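Local coordinates for peptidoglycan synthetase penicillin-binding protein 3 (Bifidobacterium adolescentis, PDB 4YE5) that probably binds penicillin and, as a membrane-anchored member of the transpeptidase family, is thought to cross-link peptidoglycan during cell-wall synthesis, at residues A[42-47]-A[146-151]; A[152-157]-A[263-268]; A[158-163]-A[171-176]. All coordinates share one frame; numbering follows the deposited sequence.

Contact 1: A[42-47]-A[146-151]; sequences ILAQSV and NERLYS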
ATOM      1  N   ILE A  42      -9.140 -13.203  -0.255  1.00 24.59           N
ATOM      2  CA  ILE A  42      -7.754 -13.497  -0.601  1.00 23.77           C
ATOM      3  C   ILE A  42      -7.275 -12.702  -1.818  1.00 26.75           C
ATOM      4  O   ILE A  42      -7.945 -12.673  -2.843  1.00 29.83           O
ATOM      5  CB  ILE A  42      -7.555 -15.018  -0.807  1.00 26.88           C
ATOM      6  CG1 ILE A  42      -7.910 -15.756   0.493  1.00 30.20           C
ATOM      7  CG2 ILE A  42      -6.121 -15.333  -1.237  1.00 19.38           C
ATOM      8  CD1 ILE A  42      -7.987 -17.285   0.371  1.00 32.27           C
ATOM      9  N   LEU A  43      -6.124 -12.039  -1.685  1.00 24.34           N
ATOM     10  CA  LEU A  43      -5.578 -11.191  -2.756  1.00 21.04           C
ATOM     11  C   LEU A  43      -4.302 -11.769  -3.352  1.00 21.84           C
ATOM     12  O   LEU A  43      -3.982 -11.519  -4.518  1.00 21.12           O
ATOM     13  CB  LEU A  43      -5.279  -9.788  -2.238  1.00 17.82           C
ATOM     14  CG  LEU A  43      -6.464  -9.030  -1.658  1.00 23.66           C
ATOM     15  CD1 LEU A  43      -5.980  -7.761  -1.009  1.00 19.09           C
ATOM     16  CD2 LEU A  43      -7.474  -8.742  -2.750  1.00 17.69           C
ATOM     17  N   ALA A  44      -3.567 -12.528  -2.540  1.00 20.90           N
ATOM     18  CA  ALA A  44      -2.321 -13.155  -2.979  1.00 20.08           C
ATOM     19  C   ALA A  44      -2.168 -14.467  -2.243  1.00 22.13           C
ATOM     20  O   ALA A  44      -2.369 -14.521  -1.028  1.00 21.71           O
ATOM     21  CB  ALA A  44      -1.120 -12.264  -2.655  1.00 18.35           C
ATOM     22  N   GLN A  45      -1.814 -15.517  -2.969  1.00 23.97           N
ATOM     23  CA  GLN A  45      -1.478 -16.778  -2.316  1.00 32.04           C
ATOM     24  C   GLN A  45      -0.628 -17.682  -3.186  1.00 24.18           C
ATOM     25  O   GLN A  45      -0.690 -17.633  -4.420  1.00 25.53           O
ATOM     26  CB  GLN A  45      -2.721 -17.519  -1.833  1.00 32.98           C
ATOM     27  CG  GLN A  45      -3.648 -17.976  -2.913  1.00 31.76           C
ATOM     28  CD  GLN A  45      -4.684 -18.962  -2.382  1.00 34.17           C
ATOM     29  OE1 GLN A  45      -4.357 -19.856  -1.609  1.00 43.82           O
ATOM     30  NE2 GLN A  45      -5.932 -18.796  -2.794  1.00 38.25           N
ATOM     31  N   SER A  46       0.164 -18.515  -2.520  1.00 23.10           N
ATOM     32  CA  SER A  46       1.110 -19.381  -3.200  1.00 26.38           C
ATOM     33  C   SER A  46       0.512 -20.773  -3.433  1.00 26.99           C
ATOM     34  O   SER A  46      -0.321 -21.243  -2.663  1.00 33.81           O
ATOM     35  CB  SER A  46       2.411 -19.475  -2.388  1.00 28.81           C
ATOM     36  OG  SER A  46       3.041 -18.204  -2.281  1.00 23.98           O
ATOM     37  N   VAL A  47       0.940 -21.416  -4.510  1.00 37.90           N
ATOM     38  CA  VAL A  47       0.497 -22.763  -4.855  1.00 37.91           C
ATOM     39  C   VAL A  47       1.478 -23.762  -4.259  1.00 33.22           C
ATOM     40  O   VAL A  47       2.669 -23.716  -4.570  1.00 30.17           O
ATOM     41  CB  VAL A  47       0.512 -22.963  -6.388  1.00 39.45           C
ATOM     42  CG1 VAL A  47      -0.161 -24.279  -6.766  1.00 42.20           C
ATOM     43  CG2 VAL A  47      -0.170 -21.782  -7.089  1.00 42.30           C
ATOM     44  N   ASN A 146       7.471 -21.828  -6.084  1.00 27.96           N
ATOM     45  CA  ASN A 146       7.141 -20.494  -5.564  1.00 27.82           C
ATOM     46  C   ASN A 146       6.122 -19.721  -6.370  1.00 32.06           C
ATOM     47  O   ASN A 146       6.051 -18.483  -6.273  1.00 32.67           O
ATOM     48  CB  ASN A 146       8.397 -19.651  -5.387  1.00 28.08           C
ATOM     49  CG  ASN A 146       9.345 -20.248  -4.378  1.00 39.71           C
ATOM     50  OD1 ASN A 146       9.096 -20.207  -3.174  1.00 40.84           O
ATOM     51  ND2 ASN A 146      10.436 -20.822  -4.865  1.00 32.03           N
ATOM     52  N   GLU A 147       5.326 -20.439  -7.152  1.00 25.47           N
ATOM     53  CA  GLU A 147       4.266 -19.800  -7.915  1.00 30.10           C
ATOM     54  C   GLU A 147       3.344 -18.981  -6.999  1.00 29.38           C
ATOM     55  O   GLU A 147       2.884 -19.472  -5.966  1.00 28.36           O
ATOM     56  CB  GLU A 147       3.452 -20.832  -8.696  1.00 26.99           C
ATOM     57  CG  GLU A 147       2.432 -20.173  -9.647  1.00 35.76           C
ATOM     58  CD  GLU A 147       1.694 -21.184 -10.523  1.00 45.72           C
ATOM     59  OE1 GLU A 147       1.467 -22.331 -10.072  1.00 49.21           O
ATOM     60  OE2 GLU A 147       1.340 -20.824 -11.665  1.00 46.96           O
ATOM     61  N   ARG A 148       3.082 -17.732  -7.384  1.00 26.02           N
ATOM     62  CA  ARG A 148       2.262 -16.815  -6.585  1.00 24.96           C
ATOM     63  C   ARG A 148       1.078 -16.359  -7.437  1.00 26.14           C
ATOM     64  O   ARG A 148       1.267 -15.833  -8.535  1.00 28.38           O
ATOM     65  CB  ARG A 148       3.104 -15.596  -6.178  1.00 31.42           C
ATOM     66  CG  ARG A 148       2.466 -14.627  -5.155  1.00 24.71           C
ATOM     67  CD  ARG A 148       2.494 -15.202  -3.756  1.00 22.88           C
ATOM     68  NE  ARG A 148       2.238 -14.226  -2.690  1.00 20.79           N
ATOM     69  CZ  ARG A 148       1.816 -14.555  -1.470  1.00 24.34           C
ATOM     70  NH1 ARG A 148       1.584 -15.832  -1.173  1.00 19.24           N
ATOM     71  NH2 ARG A 148       1.623 -13.619  -0.538  1.00 19.02           N
ATOM     72  N   LEU A 149      -0.141 -16.567  -6.949  1.00 21.98           N
ATOM     73  CA  LEU A 149      -1.331 -16.197  -7.717  1.00 26.27           C
ATOM     74  C   LEU A 149      -2.070 -15.036  -7.060  1.00 28.79           C
ATOM     75  O   LEU A 149      -2.189 -14.964  -5.825  1.00 21.72           O
ATOM     76  CB  LEU A 149      -2.300 -17.378  -7.846  1.00 28.96           C
ATOM     77  CG  LEU A 149      -1.757 -18.660  -8.500  1.00 40.14           C
ATOM     78  CD1 LEU A 149      -2.829 -19.756  -8.545  1.00 35.53           C
ATOM     79  CD2 LEU A 149      -1.214 -18.373  -9.904  1.00 46.38           C
ATOM     80  N   TYR A 150      -2.601 -14.161  -7.899  1.00 25.37           N
ATOM     81  CA  TYR A 150      -3.344 -12.996  -7.435  1.00 24.04           C
ATOM     82  C   TYR A 150      -4.723 -13.068  -8.065  1.00 19.31           C
ATOM     83  O   TYR A 150      -4.882 -12.724  -9.226  1.00 23.90           O
ATOM     84  CB  TYR A 150      -2.619 -11.723  -7.866  1.00 20.71           C
ATOM     85  CG  TYR A 150      -1.217 -11.627  -7.295  1.00 18.45           C
ATOM     86  CD1 TYR A 150      -0.122 -12.165  -7.980  1.00 26.00           C
ATOM     87  CD2 TYR A 150      -0.994 -11.017  -6.065  1.00 20.03           C
ATOM     88  CE1 TYR A 150       1.160 -12.087  -7.446  1.00 22.68           C
ATOM     89  CE2 TYR A 150       0.279 -10.922  -5.535  1.00 21.36           C
ATOM     90  CZ  TYR A 150       1.349 -11.466  -6.229  1.00 23.95           C
ATOM     91  OH  TYR A 150       2.613 -11.379  -5.688  1.00 23.39           O
ATOM     92  N   SER A 151      -5.719 -13.516  -7.301  1.00 22.57           N
ATOM     93  CA  SER A 151      -7.020 -13.846  -7.887  1.00 26.29           C
ATOM     94  C   SER A 151      -7.762 -12.659  -8.488  1.00 24.42           C
ATOM     95  O   SER A 151      -8.618 -12.847  -9.342  1.00 21.96           O
ATOM     96  CB  SER A 151      -7.919 -14.572  -6.876  1.00 33.44           C
ATOM     97  OG  SER A 151      -8.195 -13.754  -5.754  1.00 35.02           O
TER
HETATM   98  O   HOH W   1       5.355 -17.636  -3.448  1.00 25.48           O
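Gln45 and Leu149 form an antiparallel hydrogen-bonded pair, with Gln45 N reaching Leu149 O at 2.9 Å and Leu149 N reaching Gln45 O at 2.8 Å, and Val47 N extends the pairing to Glu147 O at 3.1 Å. Between these bonds Ser46 and Arg148 make the non-hydrogen-bonded pair, and their side chains share one face of the sheet. Arg148 starts with CG anti to its own N (chi1 -171°), then bends at chi2 (75°), which folds the guanidinium back over the backbone of Ala44 and Gln45. Ala44 C lies 4.0 Å off one face of the Arg148 guanidinium, over its centre, with Gln45 N nearer the rim. Arg148 NH1 donates to Ser46 OG at 3.0 Å, a bent bond (N-H...O 140°) with the oxygen somewhat out of the guanidinium plane. Ser46 OG also meets a water at 2.7 Å that donates to Asn146 O. Beyond the paired residues, Val47 CG2 packs on Leu149 CD1 at 3.6 Å and lies alongside the extended Glu147 chain. At the far end Tyr150 CE2 comes obliquely to within 3.5 Å of Ala44 CB. Strand 148-149 is outermost in its mixed sheet; 42-46 lies next to it, joined on its other side to 35-36 through a classic beta bulge at Leu43 and Ala44, both facing Ile35. From helix 172-176, Glu174 takes a salt bridge from Arg148 and a hydrogen bond from Tyr150.

Contact 2: A[152-157]-A[263-268]; sequences NGTLMG and TTEAGS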
ATOM      1  N   ASN A 152      -7.458 -11.441  -8.052  1.00 22.07           N
ATOM      2  CA  ASN A 152      -8.135 -10.273  -8.635  1.00 23.22           C
ATOM      3  C   ASN A 152      -7.416  -9.646  -9.851  1.00 30.88           C
ATOM      4  O   ASN A 152      -7.809  -8.572 -10.322  1.00 24.58           O
ATOM      5  CB  ASN A 152      -8.421  -9.209  -7.564  1.00 21.83           C
ATOM      6  CG  ASN A 152      -9.383  -9.704  -6.482  1.00 29.66           C
ATOM      7  OD1 ASN A 152     -10.575  -9.433  -6.532  1.00 31.53           O
ATOM      8  ND2 ASN A 152      -8.863 -10.441  -5.507  1.00 29.56           N
ATOM      9  N   GLY A 153      -6.365 -10.298 -10.353  1.00 26.21           N
ATOM     10  CA  GLY A 153      -5.700  -9.835 -11.572  1.00 24.86           C
ATOM     11  C   GLY A 153      -5.048  -8.455 -11.467  1.00 22.84           C
ATOM     12  O   GLY A 153      -4.060  -8.265 -10.751  1.00 22.69           O
ATOM     13  N   THR A 154      -5.615  -7.484 -12.173  1.00 23.21           N
ATOM     14  CA  THR A 154      -5.088  -6.118 -12.185  1.00 21.21           C
ATOM     15  C   THR A 154      -5.445  -5.264 -10.975  1.00 22.62           C
ATOM     16  O   THR A 154      -4.866  -4.177 -10.793  1.00 23.06           O
ATOM     17  CB  THR A 154      -5.572  -5.342 -13.439  1.00 20.07           C
ATOM     18  OG1 THR A 154      -7.002  -5.301 -13.437  1.00 25.02           O
ATOM     19  CG2 THR A 154      -5.078  -6.032 -14.718  1.00 26.52           C
ATOM     20  N   LEU A 155      -6.414  -5.711 -10.170  1.00 22.28           N
ATOM     21  CA  LEU A 155      -6.832  -4.916  -9.006  1.00 23.99           C
ATOM     22  C   LEU A 155      -5.633  -4.567  -8.126  1.00 25.21           C
ATOM     23  O   LEU A 155      -4.884  -5.448  -7.731  1.00 17.50           O
ATOM     24  CB  LEU A 155      -7.893  -5.651  -8.174  1.00 18.19           C
ATOM     25  CG  LEU A 155      -8.373  -4.868  -6.939  1.00 20.65           C
ATOM     26  CD1 LEU A 155      -9.315  -3.735  -7.338  1.00 21.15           C
ATOM     27  CD2 LEU A 155      -9.052  -5.807  -5.948  1.00 19.67           C
HETATM   28  N   MSE A 156      -5.445  -3.276  -7.844  1.00 18.57           N
HETATM   29  CA  MSE A 156      -4.313  -2.787  -7.048  1.00 16.83           C
HETATM   30  C   MSE A 156      -2.970  -3.517  -7.346  1.00 16.57           C
HETATM   31  O   MSE A 156      -2.194  -3.814  -6.438  1.00 18.28           O
HETATM   32  CB  MSE A 156      -4.659  -2.818  -5.538  1.00 16.12           C
HETATM   33  CG  MSE A 156      -4.854  -4.240  -4.923  1.00 18.11           C
HETATM   34 SE   MSE A 156      -5.287  -4.203  -2.987  0.66 25.46          SE
HETATM   35  CE  MSE A 156      -7.008  -5.070  -3.123  1.00 34.42           C
ATOM     36  N   GLY A 157      -2.704  -3.779  -8.624  1.00 18.62           N
ATOM     37  CA  GLY A 157      -1.595  -4.643  -9.021  1.00 19.39           C
ATOM     38  C   GLY A 157      -0.234  -4.165  -8.549  1.00 21.76           C
ATOM     39  O   GLY A 157       0.560  -4.947  -8.031  1.00 20.71           O
ATOM     40  N   THR A 263      -2.809   0.415 -15.356  1.00 25.19           N
ATOM     41  CA  THR A 263      -3.400  -0.912 -15.290  1.00 28.42           C
ATOM     42  C   THR A 263      -2.310  -1.974 -15.397  1.00 29.66           C
ATOM     43  O   THR A 263      -1.711  -2.141 -16.447  1.00 28.12           O
ATOM     44  CB  THR A 263      -4.462  -1.080 -16.387  1.00 32.72           C
ATOM     45  OG1 THR A 263      -5.514  -0.134 -16.153  1.00 33.17           O
ATOM     46  CG2 THR A 263      -5.045  -2.497 -16.376  1.00 29.92           C
ATOM     47  N   THR A 264      -2.007  -2.653 -14.292  1.00 24.34           N
ATOM     48  CA  THR A 264      -0.989  -3.701 -14.320  1.00 23.38           C
ATOM     49  C   THR A 264      -1.483  -4.937 -13.579  1.00 23.43           C
ATOM     50  O   THR A 264      -2.159  -4.826 -12.544  1.00 23.53           O
ATOM     51  CB  THR A 264       0.376  -3.227 -13.707  1.00 41.10           C
ATOM     52  OG1 THR A 264       0.329  -3.336 -12.285  1.00 42.13           O
ATOM     53  CG2 THR A 264       0.687  -1.769 -14.066  1.00 42.25           C
ATOM     54  N   GLU A 265      -1.172  -6.113 -14.119  1.00 21.18           N
ATOM     55  CA  GLU A 265      -1.461  -7.370 -13.434  1.00 22.26           C
ATOM     56  C   GLU A 265      -0.627  -7.457 -12.162  1.00 21.64           C
ATOM     57  O   GLU A 265       0.579  -7.186 -12.193  1.00 26.19           O
ATOM     58  CB  GLU A 265      -1.145  -8.564 -14.350  1.00 28.86           C
ATOM     59  CG  GLU A 265      -2.164  -8.789 -15.459  1.00 35.84           C
ATOM     60  CD  GLU A 265      -3.415  -9.501 -14.962  1.00 41.78           C
ATOM     61  OE1 GLU A 265      -3.350 -10.138 -13.890  1.00 45.39           O
ATOM     62  OE2 GLU A 265      -4.462  -9.431 -15.643  1.00 46.18           O
ATOM     63  N   ALA A 266      -1.256  -7.830 -11.043  1.00 19.65           N
ATOM     64  CA  ALA A 266      -0.497  -8.022  -9.812  1.00 25.09           C
ATOM     65  C   ALA A 266       0.539  -9.118 -10.045  1.00 25.67           C
ATOM     66  O   ALA A 266       0.232 -10.128 -10.669  1.00 19.00           O
ATOM     67  CB  ALA A 266      -1.421  -8.399  -8.658  1.00 22.82           C
ATOM     68  N   GLY A 267       1.766  -8.915  -9.568  1.00 19.55           N
ATOM     69  CA  GLY A 267       2.799  -9.939  -9.725  1.00 25.62           C
ATOM     70  C   GLY A 267       3.526  -9.954 -11.067  1.00 27.50           C
ATOM     71  O   GLY A 267       4.460 -10.721 -11.248  1.00 27.67           O
ATOM     72  N   SER A 268       3.107  -9.102 -12.000  1.00 26.78           N
ATOM     73  CA  SER A 268       3.748  -9.011 -13.316  1.00 24.79           C
ATOM     74  C   SER A 268       5.055  -8.212 -13.267  1.00 27.52           C
ATOM     75  O   SER A 268       5.345  -7.540 -12.278  1.00 24.30           O
ATOM     76  CB  SER A 268       2.808  -8.331 -14.301  1.00 24.93           C
ATOM     77  OG  SER A 268       2.712  -6.948 -13.994  1.00 24.02           O
TER
HETATM   78  O   HOH W   2      -3.668  -2.194 -12.020  1.00 22.45           O
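Gly153 and Ala266 mark the tight half: Ala266 N donates to Gly153 O at 2.9 Å along an almost straight N-H...O line, arriving from well above the carbonyl plane, and Ala266 CB settles against the same oxygen. Next to it Gly157, without a side chain, allows the two backbones to close to 3.6 Å between Gly157 CA and Ala266 CA. Thr264 O receives a CA-H...O contact from Thr154 CA at 3.2 Å and a straighter but longer one from Gly157 CA. The outer half is looser. There the methyls Thr154 CG2 and Thr263 CG2 merely touch at 3.9 Å, and a water accepts from Thr264 N while lying close to Thr154 O. Glu265 sets off away from 152-157 but turns sharply at chi2 (-79°), swinging its exposed carboxylate back until OE1 is 3.3 Å from Gly153 CA and OE2 flanks the Thr154 methyl. Ser268 N closes the turn begun at Glu265 by bonding to Glu265 O, and Ser268 OG adds a second bond to that oxygen, on a lone pair. A type II' turn of the dimerisation region, Asn152 to Leu155, thus docks on a type II turn of the transpeptidase region, Glu265 to Ser268, which leads into helix 269-273, N-capped by Ser268.

Contact 3: A[158-163]-A[171-176]; sequences SLLGGV and AGIEQM
Glu174 presents one flat face of its carboxylate to Val163, whose CG1 stands over it, 3.7 Å from Glu174 CD and about as far from OE1. The oxygens have partners outside the two segments: OE2 meets Arg148 NE, near the carboxylate plane, and Tyr150 OH, tilted from it, while OE1 has a salt bridge to Arg32. Together these should fix the rotation of the group and probably keep it ionised in this buried setting. Glu174 CG, anti to the carbonyl carbon, lies 3.3 Å from Leu160 O, and the bend at chi2 (-83°) turns the carboxylate toward Val163. Behind it the backbones meet end to end. Leu159 O accepts from Ile173 N at 2.9 Å, and Leu160 O from Glu174 N at 3.2 Å, the latter almost in line with its C=O. Ile173 CD1 reaches the branch of Leu159, CG, at 4.0 Å. Gly161 and Gly172, CA to CA 4.0 Å, make the approach possible; Gly161 leaves the helix with positive phi and its CA contacts Ala171 O. Gly162 and Ala171 then pair as antiparallel residues. The last carbonyls of helix 157-160 thus engage N-H groups near the start of helix 172-176, closing the base of the beta hairpin formed by strands 162-163 and 169-171.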
ATOM      1  N   SER A 158       0.042  -2.876  -8.695  1.00 17.18           N
ATOM      2  CA  SER A 158       1.370  -2.382  -8.348  1.00 23.25           C
ATOM      3  C   SER A 158       1.471  -2.132  -6.856  1.00 22.00           C
ATOM      4  O   SER A 158       2.586  -2.088  -6.289  1.00 20.75           O
ATOM      5  CB  SER A 158       1.699  -1.099  -9.122  1.00 25.37           C
ATOM      6  OG  SER A 158       0.734  -0.096  -8.824  1.00 34.11           O
ATOM      7  N   LEU A 159       0.323  -1.976  -6.199  1.00 16.85           N
ATOM      8  CA  LEU A 159       0.325  -1.878  -4.735  1.00 20.79           C
ATOM      9  C   LEU A 159       0.651  -3.237  -4.092  1.00 22.58           C
ATOM     10  O   LEU A 159       1.336  -3.301  -3.081  1.00 19.32           O
ATOM     11  CB  LEU A 159      -1.031  -1.374  -4.209  1.00 16.42           C
ATOM     12  CG  LEU A 159      -1.142  -1.137  -2.702  1.00 26.84           C
ATOM     13  CD1 LEU A 159      -0.109  -0.131  -2.219  1.00 27.37           C
ATOM     14  CD2 LEU A 159      -2.552  -0.688  -2.322  1.00 26.30           C
ATOM     15  N   LEU A 160       0.096  -4.307  -4.646  1.00 17.13           N
ATOM     16  CA  LEU A 160       0.416  -5.655  -4.179  1.00 22.88           C
ATOM     17  C   LEU A 160       1.872  -5.970  -4.507  1.00 21.79           C
ATOM     18  O   LEU A 160       2.597  -6.507  -3.687  1.00 20.87           O
ATOM     19  CB  LEU A 160      -0.504  -6.686  -4.848  1.00 18.83           C
ATOM     20  CG  LEU A 160      -1.910  -6.702  -4.226  1.00 22.69           C
ATOM     21  CD1 LEU A 160      -2.854  -7.610  -4.998  1.00 19.38           C
ATOM     22  CD2 LEU A 160      -1.824  -7.137  -2.772  1.00 23.78           C
ATOM     23  N   GLY A 161       2.300  -5.604  -5.713  1.00 21.20           N
ATOM     24  CA  GLY A 161       3.675  -5.799  -6.124  1.00 18.34           C
ATOM     25  C   GLY A 161       3.879  -7.169  -6.751  1.00 18.61           C
ATOM     26  O   GLY A 161       3.182  -7.529  -7.716  1.00 21.32           O
ATOM     27  N   GLY A 162       4.816  -7.942  -6.195  1.00 18.94           N
ATOM     28  CA  GLY A 162       5.125  -9.260  -6.737  1.00 19.22           C
ATOM     29  C   GLY A 162       6.309  -9.910  -6.035  1.00 23.67           C
ATOM     30  O   GLY A 162       6.981  -9.274  -5.209  1.00 23.38           O
ATOM     31  N   VAL A 163       6.549 -11.181  -6.347  1.00 23.75           N
ATOM     32  CA  VAL A 163       7.698 -11.910  -5.806  1.00 29.90           C
ATOM     33  C   VAL A 163       8.651 -12.365  -6.924  1.00 31.98           C
ATOM     34  O   VAL A 163       8.254 -12.470  -8.085  1.00 30.82           O
ATOM     35  CB  VAL A 163       7.248 -13.137  -4.991  1.00 25.59           C
ATOM     36  CG1 VAL A 163       6.318 -12.719  -3.847  1.00 21.74           C
ATOM     37  CG2 VAL A 163       6.551 -14.142  -5.895  1.00 29.67           C
ATOM     38  N   ALA A 171       8.487  -6.048  -4.598  1.00 24.30           N
ATOM     39  CA  ALA A 171       7.779  -4.782  -4.804  1.00 23.48           C
ATOM     40  C   ALA A 171       6.523  -4.781  -3.964  1.00 23.13           C
ATOM     41  O   ALA A 171       6.059  -5.847  -3.566  1.00 21.83           O
ATOM     42  CB  ALA A 171       7.418  -4.587  -6.286  1.00 21.58           C
ATOM     43  N   GLY A 172       5.976  -3.586  -3.711  1.00 23.14           N
ATOM     44  CA  GLY A 172       4.671  -3.441  -3.096  1.00 21.59           C
ATOM     45  C   GLY A 172       4.567  -4.074  -1.725  1.00 19.89           C
ATOM     46  O   GLY A 172       5.541  -4.153  -0.986  1.00 20.49           O
ATOM     47  N   ILE A 173       3.358  -4.491  -1.375  1.00 18.47           N
ATOM     48  CA  ILE A 173       3.096  -5.107  -0.083  1.00 20.14           C
ATOM     49  C   ILE A 173       3.899  -6.418   0.122  1.00 19.38           C
ATOM     50  O   ILE A 173       4.337  -6.722   1.236  1.00 19.34           O
ATOM     51  CB  ILE A 173       1.582  -5.340   0.057  1.00 24.98           C
ATOM     52  CG1 ILE A 173       0.884  -3.966   0.151  1.00 30.49           C
ATOM     53  CG2 ILE A 173       1.274  -6.172   1.303  1.00 18.95           C
ATOM     54  CD1 ILE A 173      -0.577  -4.042   0.020  1.00 34.74           C
ATOM     55  N   GLU A 174       4.130  -7.152  -0.963  1.00 20.13           N
ATOM     56  CA  GLU A 174       4.937  -8.393  -0.893  1.00 23.96           C
ATOM     57  C   GLU A 174       6.301  -8.100  -0.292  1.00 22.72           C
ATOM     58  O   GLU A 174       6.824  -8.864   0.513  1.00 25.18           O
ATOM     59  CB  GLU A 174       5.110  -9.009  -2.294  1.00 19.16           C
ATOM     60  CG  GLU A 174       3.813  -9.502  -2.932  1.00 18.76           C
ATOM     61  CD  GLU A 174       3.405 -10.900  -2.468  1.00 23.73           C
ATOM     62  OE1 GLU A 174       3.913 -11.380  -1.426  1.00 19.94           O
ATOM     63  OE2 GLU A 174       2.571 -11.531  -3.154  1.00 22.78           O
ATOM     64  N   GLN A 175       6.873  -6.964  -0.674  1.00 22.37           N
ATOM     65  CA  GLN A 175       8.183  -6.587  -0.181  1.00 22.97           C
ATOM     66  C   GLN A 175       8.083  -6.038   1.236  1.00 28.43           C
ATOM     67  O   GLN A 175       8.832  -6.435   2.123  1.00 25.43           O
ATOM     68  CB  GLN A 175       8.804  -5.533  -1.103  1.00 20.72           C
ATOM     69  CG  GLN A 175      10.056  -4.861  -0.520  1.00 26.89           C
ATOM     70  CD  GLN A 175      10.651  -3.842  -1.480  1.00 39.66           C
ATOM     71  OE1 GLN A 175      10.324  -3.833  -2.665  1.00 46.64           O
ATOM     72  NE2 GLN A 175      11.510  -2.968  -0.967  1.00 45.94           N
HETATM   73  N   MSE A 176       7.151  -5.118   1.454  1.00 26.79           N
HETATM   74  CA  MSE A 176       7.025  -4.501   2.773  1.00 23.37           C
HETATM   75  C   MSE A 176       6.747  -5.512   3.877  1.00 24.92           C
HETATM   76  O   MSE A 176       7.262  -5.389   4.981  1.00 26.32           O
HETATM   77  CB  MSE A 176       5.887  -3.490   2.773  1.00 20.27           C
HETATM   78  CG  MSE A 176       5.765  -2.769   4.076  1.00 30.26           C
HETATM   79 SE   MSE A 176       4.423  -1.382   3.886  0.43 39.72          SE
HETATM   80  CE  MSE A 176       2.927  -2.489   4.265  1.00 19.60           C
TER

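How the contacts relate
Contact 3 is buried, whereas contacts 1 and 2 lie at the surface. Contact 1 is sheet pairing with an arginine laid over one strand; contact 2 joins two turns largely through backbone; contact 3 joins helix ends and a hairpin around a buried carboxylate. Direct contacts between each pair tie the three into one patch: the Glu174 carboxylate serves contacts 1 and 3, Gly267 N probably donates to Gly161 O between contacts 2 and 3, and Tyr150 packs on Ala266 and Gly267 between contacts 1 and 2. Contacts 1 and 3 stay within the dimerisation region; contact 2 reaches into the transpeptidase region.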